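Local coordinates for protein tryptophanyl-tRNA synthetase (Pyrococcus horikoshii, PDB 3JXE) that joins L-tryptophan to its cognate tRNA in an ATP-dependent reaction, as a class I aminoacyl-tRNA synthetase of the cytoplasm, at residues Arg52-Ser57 and Leu307-Glu312. Numbering follows the deposited sequence.
Sequences RKFFFS and LEIFFE
Arg52 reaches with its guanidinium group to carbonyl oxygens at the end of helix 301-311. Arg52 NH1 donates to Glu308 O (3.1 Å, 147° at the hydrogen), coming from above the carbonyl plane instead of along a lone pair. Glu312 O receives two weak, bent bonds, from Arg52 NH2 at 2.8 Å and from Arg52 NH1 at 3.0 Å, and lies at the edge of the guanidinium near its plane. An extended chain from CG to NE (chi2 -174°, chi3 -159°) carries the group this far. Asp315 forms a salt bridge with NH2, so the same cation ties the helix end to the start of helix 315-326. The helix finishes in a wider, pi-type turn, with Glu312 N bonded to Leu307 O at 3.1 Å.

The tightly packed part is the apolar pair beside this polar grip. Phe54, its ring swung anti to the backbone N, meets Ile309 obliquely: CG2 of Ile309 lies 3.5 Å from CD2 of Phe54, CD1 of Ile309 is 3.7 Å from CE2 of Phe54, and CB makes an off-centre CH-pi contact with the ring. Ile92 and Lys242 touch Phe54. The looser side is at partly exposed Glu308, whose CG passes CD of Arg52 at 4.1 Å, while its carboxylate has a long, weak ion pair with Lys305.

Lys53, with positive phi, is the C-prime residue of the Schellman motif ending helix 48-51. Arg52 thus binds Glu308 O of the last turn and Glu312 O just beyond helix 301-311, joining that C-terminus to the lead-in of strand 55-59 in the Rossmann-type sheet; the Phe54 side chain lies about 4 Å from the bound tryptophanyl-5'AMP.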
ATOM      1  N   ARG B  52     -15.451 -11.023  34.604  1.00 90.17           N
ATOM      2  CA  ARG B  52     -14.646 -12.187  34.979  1.00 89.64           C
ATOM      3  C   ARG B  52     -13.188 -12.050  34.530  1.00 89.20           C
ATOM      4  O   ARG B  52     -12.419 -13.014  34.576  1.00 89.13           O
ATOM      5  CB  ARG B  52     -15.278 -13.485  34.467  1.00 89.71           C
ATOM      6  CG  ARG B  52     -16.598 -13.825  35.142  1.00 89.77           C
ATOM      7  CD  ARG B  52     -17.113 -15.179  34.708  1.00 89.97           C
ATOM      8  NE  ARG B  52     -18.550 -15.309  34.938  1.00 90.25           N
ATOM      9  CZ  ARG B  52     -19.312 -16.278  34.435  1.00 90.33           C
ATOM     10  NH1 ARG B  52     -18.786 -17.220  33.664  1.00 90.37           N
ATOM     11  NH2 ARG B  52     -20.610 -16.303  34.704  1.00 90.41           N
ATOM     12  N   LYS B  53     -12.830 -10.837  34.106  1.00 88.66           N
ATOM     13  CA  LYS B  53     -11.448 -10.445  33.788  1.00 88.12           C
ATOM     14  C   LYS B  53     -10.760 -11.296  32.715  1.00 87.64           C
ATOM     15  O   LYS B  53      -9.576 -11.631  32.832  1.00 87.60           O
ATOM     16  CB  LYS B  53     -10.597 -10.350  35.067  1.00 88.18           C
ATOM     17  CG  LYS B  53     -10.976  -9.183  35.967  1.00 88.36           C
ATOM     18  CD  LYS B  53     -10.317  -9.288  37.331  1.00 88.74           C
ATOM     19  CE  LYS B  53     -10.775  -8.156  38.240  1.00 88.89           C
ATOM     20  NZ  LYS B  53     -10.234  -8.297  39.621  1.00 89.04           N
ATOM     21  N   PHE B  54     -11.511 -11.640  31.671  1.00 87.02           N
ATOM     22  CA  PHE B  54     -10.933 -12.258  30.480  1.00 86.42           C
ATOM     23  C   PHE B  54     -10.158 -11.189  29.721  1.00 86.09           C
ATOM     24  O   PHE B  54      -9.087 -11.455  29.167  1.00 86.02           O
ATOM     25  CB  PHE B  54     -12.021 -12.879  29.599  1.00 86.35           C
ATOM     26  CG  PHE B  54     -11.496 -13.518  28.345  1.00 85.97           C
ATOM     27  CD1 PHE B  54     -11.819 -12.996  27.099  1.00 85.73           C
ATOM     28  CD2 PHE B  54     -10.671 -14.637  28.409  1.00 85.72           C
ATOM     29  CE1 PHE B  54     -11.336 -13.584  25.933  1.00 85.67           C
ATOM     30  CE2 PHE B  54     -10.182 -15.232  27.250  1.00 85.58           C
ATOM     31  CZ  PHE B  54     -10.516 -14.704  26.010  1.00 85.65           C
ATOM     32  N   PHE B  55     -10.717  -9.980  29.700  1.00 85.65           N
ATOM     33  CA  PHE B  55      -9.972  -8.791  29.333  1.00 85.25           C
ATOM     34  C   PHE B  55      -9.208  -8.333  30.570  1.00 85.07           C
ATOM     35  O   PHE B  55      -9.804  -7.894  31.557  1.00 85.06           O
ATOM     36  CB  PHE B  55     -10.907  -7.700  28.816  1.00 85.20           C
ATOM     37  CG  PHE B  55     -11.288  -7.865  27.373  1.00 85.03           C
ATOM     38  CD1 PHE B  55     -12.298  -8.745  26.998  1.00 84.93           C
ATOM     39  CD2 PHE B  55     -10.631  -7.139  26.384  1.00 84.85           C
ATOM     40  CE1 PHE B  55     -12.649  -8.900  25.660  1.00 84.88           C
ATOM     41  CE2 PHE B  55     -10.974  -7.285  25.043  1.00 84.70           C
ATOM     42  CZ  PHE B  55     -11.985  -8.167  24.681  1.00 84.79           C
ATOM     43  N   PHE B  56      -7.887  -8.459  30.510  1.00 84.81           N
ATOM     44  CA  PHE B  56      -7.029  -8.306  31.682  1.00 84.57           C
ATOM     45  C   PHE B  56      -6.124  -7.080  31.608  1.00 84.52           C
ATOM     46  O   PHE B  56      -5.688  -6.564  32.639  1.00 84.55           O
ATOM     47  CB  PHE B  56      -6.178  -9.567  31.867  1.00 84.48           C
ATOM     48  CG  PHE B  56      -5.109  -9.743  30.819  1.00 84.20           C
ATOM     49  CD1 PHE B  56      -3.770  -9.562  31.142  1.00 83.90           C
ATOM     50  CD2 PHE B  56      -5.441 -10.084  29.509  1.00 84.03           C
ATOM     51  CE1 PHE B  56      -2.778  -9.721  30.181  1.00 83.71           C
ATOM     52  CE2 PHE B  56      -4.455 -10.244  28.541  1.00 83.76           C
ATOM     53  CZ  PHE B  56      -3.122 -10.065  28.881  1.00 83.63           C
ATOM     54  N   SER B  57      -5.843  -6.629  30.388  1.00 84.42           N
ATOM     55  CA  SER B  57      -4.901  -5.539  30.159  1.00 84.29           C
ATOM     56  C   SER B  57      -5.520  -4.416  29.330  1.00 84.20           C
ATOM     57  O   SER B  57      -6.472  -4.637  28.583  1.00 84.22           O
ATOM     58  CB  SER B  57      -3.643  -6.072  29.473  1.00 84.26           C
ATOM     59  OG  SER B  57      -2.724  -5.029  29.219  1.00 84.36           O
ATOM     60  N   LEU B 307     -16.482 -22.020  29.797  1.00110.08           N
ATOM     61  CA  LEU B 307     -17.715 -21.605  30.459  1.00109.92           C
ATOM     62  C   LEU B 307     -17.511 -20.318  31.252  1.00109.86           C
ATOM     63  O   LEU B 307     -18.415 -19.482  31.338  1.00109.83           O
ATOM     64  CB  LEU B 307     -18.231 -22.714  31.377  1.00109.91           C
ATOM     65  CG  LEU B 307     -18.754 -23.994  30.719  1.00109.81           C
ATOM     66  CD1 LEU B 307     -18.616 -25.174  31.667  1.00109.74           C
ATOM     67  CD2 LEU B 307     -20.197 -23.829  30.252  1.00109.70           C
ATOM     68  N   GLU B 308     -16.318 -20.167  31.824  1.00109.78           N
ATOM     69  CA  GLU B 308     -15.953 -18.972  32.577  1.00109.73           C
ATOM     70  C   GLU B 308     -15.832 -17.750  31.669  1.00109.74           C
ATOM     71  O   GLU B 308     -16.230 -16.647  32.048  1.00109.75           O
ATOM     72  CB  GLU B 308     -14.636 -19.198  33.328  1.00109.71           C
ATOM     73  CG  GLU B 308     -14.274 -18.097  34.323  1.00109.67           C
ATOM     74  CD  GLU B 308     -12.818 -18.143  34.754  1.00109.64           C
ATOM     75  OE1 GLU B 308     -12.318 -19.239  35.085  1.00109.67           O
ATOM     76  OE2 GLU B 308     -12.174 -17.073  34.768  1.00109.67           O
ATOM     77  N   ILE B 309     -15.296 -17.951  30.469  1.00109.74           N
ATOM     78  CA  ILE B 309     -14.933 -16.828  29.602  1.00109.76           C
ATOM     79  C   ILE B 309     -15.973 -16.448  28.539  1.00109.78           C
ATOM     80  O   ILE B 309     -15.927 -15.334  28.012  1.00109.77           O
ATOM     81  CB  ILE B 309     -13.528 -17.018  28.953  1.00109.75           C
ATOM     82  CG1 ILE B 309     -13.527 -18.181  27.953  1.00109.69           C
ATOM     83  CG2 ILE B 309     -12.454 -17.186  30.037  1.00109.85           C
ATOM     84  CD1 ILE B 309     -12.232 -18.342  27.182  1.00109.62           C
ATOM     85  N   PHE B 310     -16.906 -17.349  28.231  1.00109.86           N
ATOM     86  CA  PHE B 310     -17.866 -17.082  27.152  1.00109.96           C
ATOM     87  C   PHE B 310     -19.271 -17.687  27.293  1.00110.14           C
ATOM     88  O   PHE B 310     -20.253 -17.044  26.917  1.00110.13           O
ATOM     89  CB  PHE B 310     -17.260 -17.470  25.794  1.00109.88           C
ATOM     90  CG  PHE B 310     -18.002 -16.907  24.611  1.00109.61           C
ATOM     91  CD1 PHE B 310     -18.067 -15.531  24.402  1.00109.40           C
ATOM     92  CD2 PHE B 310     -18.624 -17.754  23.699  1.00109.41           C
ATOM     93  CE1 PHE B 310     -18.752 -15.007  23.309  1.00109.26           C
ATOM     94  CE2 PHE B 310     -19.309 -17.239  22.601  1.00109.28           C
ATOM     95  CZ  PHE B 310     -19.373 -15.862  22.407  1.00109.25           C
ATOM     96  N   PHE B 311     -19.371 -18.900  27.831  1.00110.40           N
ATOM     97  CA  PHE B 311     -20.614 -19.676  27.711  1.00110.69           C
ATOM     98  C   PHE B 311     -21.648 -19.552  28.839  1.00111.00           C
ATOM     99  O   PHE B 311     -22.829 -19.322  28.561  1.00111.04           O
ATOM    100  CB  PHE B 311     -20.309 -21.142  27.392  1.00110.60           C
ATOM    101  CG  PHE B 311     -19.672 -21.337  26.046  1.00110.41           C
ATOM    102  CD1 PHE B 311     -20.417 -21.176  24.879  1.00110.20           C
ATOM    103  CD2 PHE B 311     -18.325 -21.666  25.942  1.00110.29           C
ATOM    104  CE1 PHE B 311     -19.830 -21.346  23.630  1.00110.09           C
ATOM    105  CE2 PHE B 311     -17.730 -21.840  24.696  1.00110.16           C
ATOM    106  CZ  PHE B 311     -18.484 -21.679  23.540  1.00110.04           C
ATOM    107  N   GLU B 312     -21.223 -19.710  30.090  1.00111.36           N
ATOM    108  CA  GLU B 312     -22.158 -19.598  31.214  1.00111.70           C
ATOM    109  C   GLU B 312     -22.301 -18.157  31.705  1.00111.94           C
ATOM    110  O   GLU B 312     -21.397 -17.613  32.344  1.00111.99           O
ATOM    111  CB  GLU B 312     -21.783 -20.548  32.361  1.00111.66           C
ATOM    112  CG  GLU B 312     -22.806 -20.590  33.504  1.00111.77           C
ATOM    113  CD  GLU B 312     -24.235 -20.843  33.027  1.00111.85           C
ATOM    114  OE1 GLU B 312     -24.502 -21.920  32.453  1.00111.87           O
ATOM    115  OE2 GLU B 312     -25.096 -19.962  33.232  1.00111.83           O
TER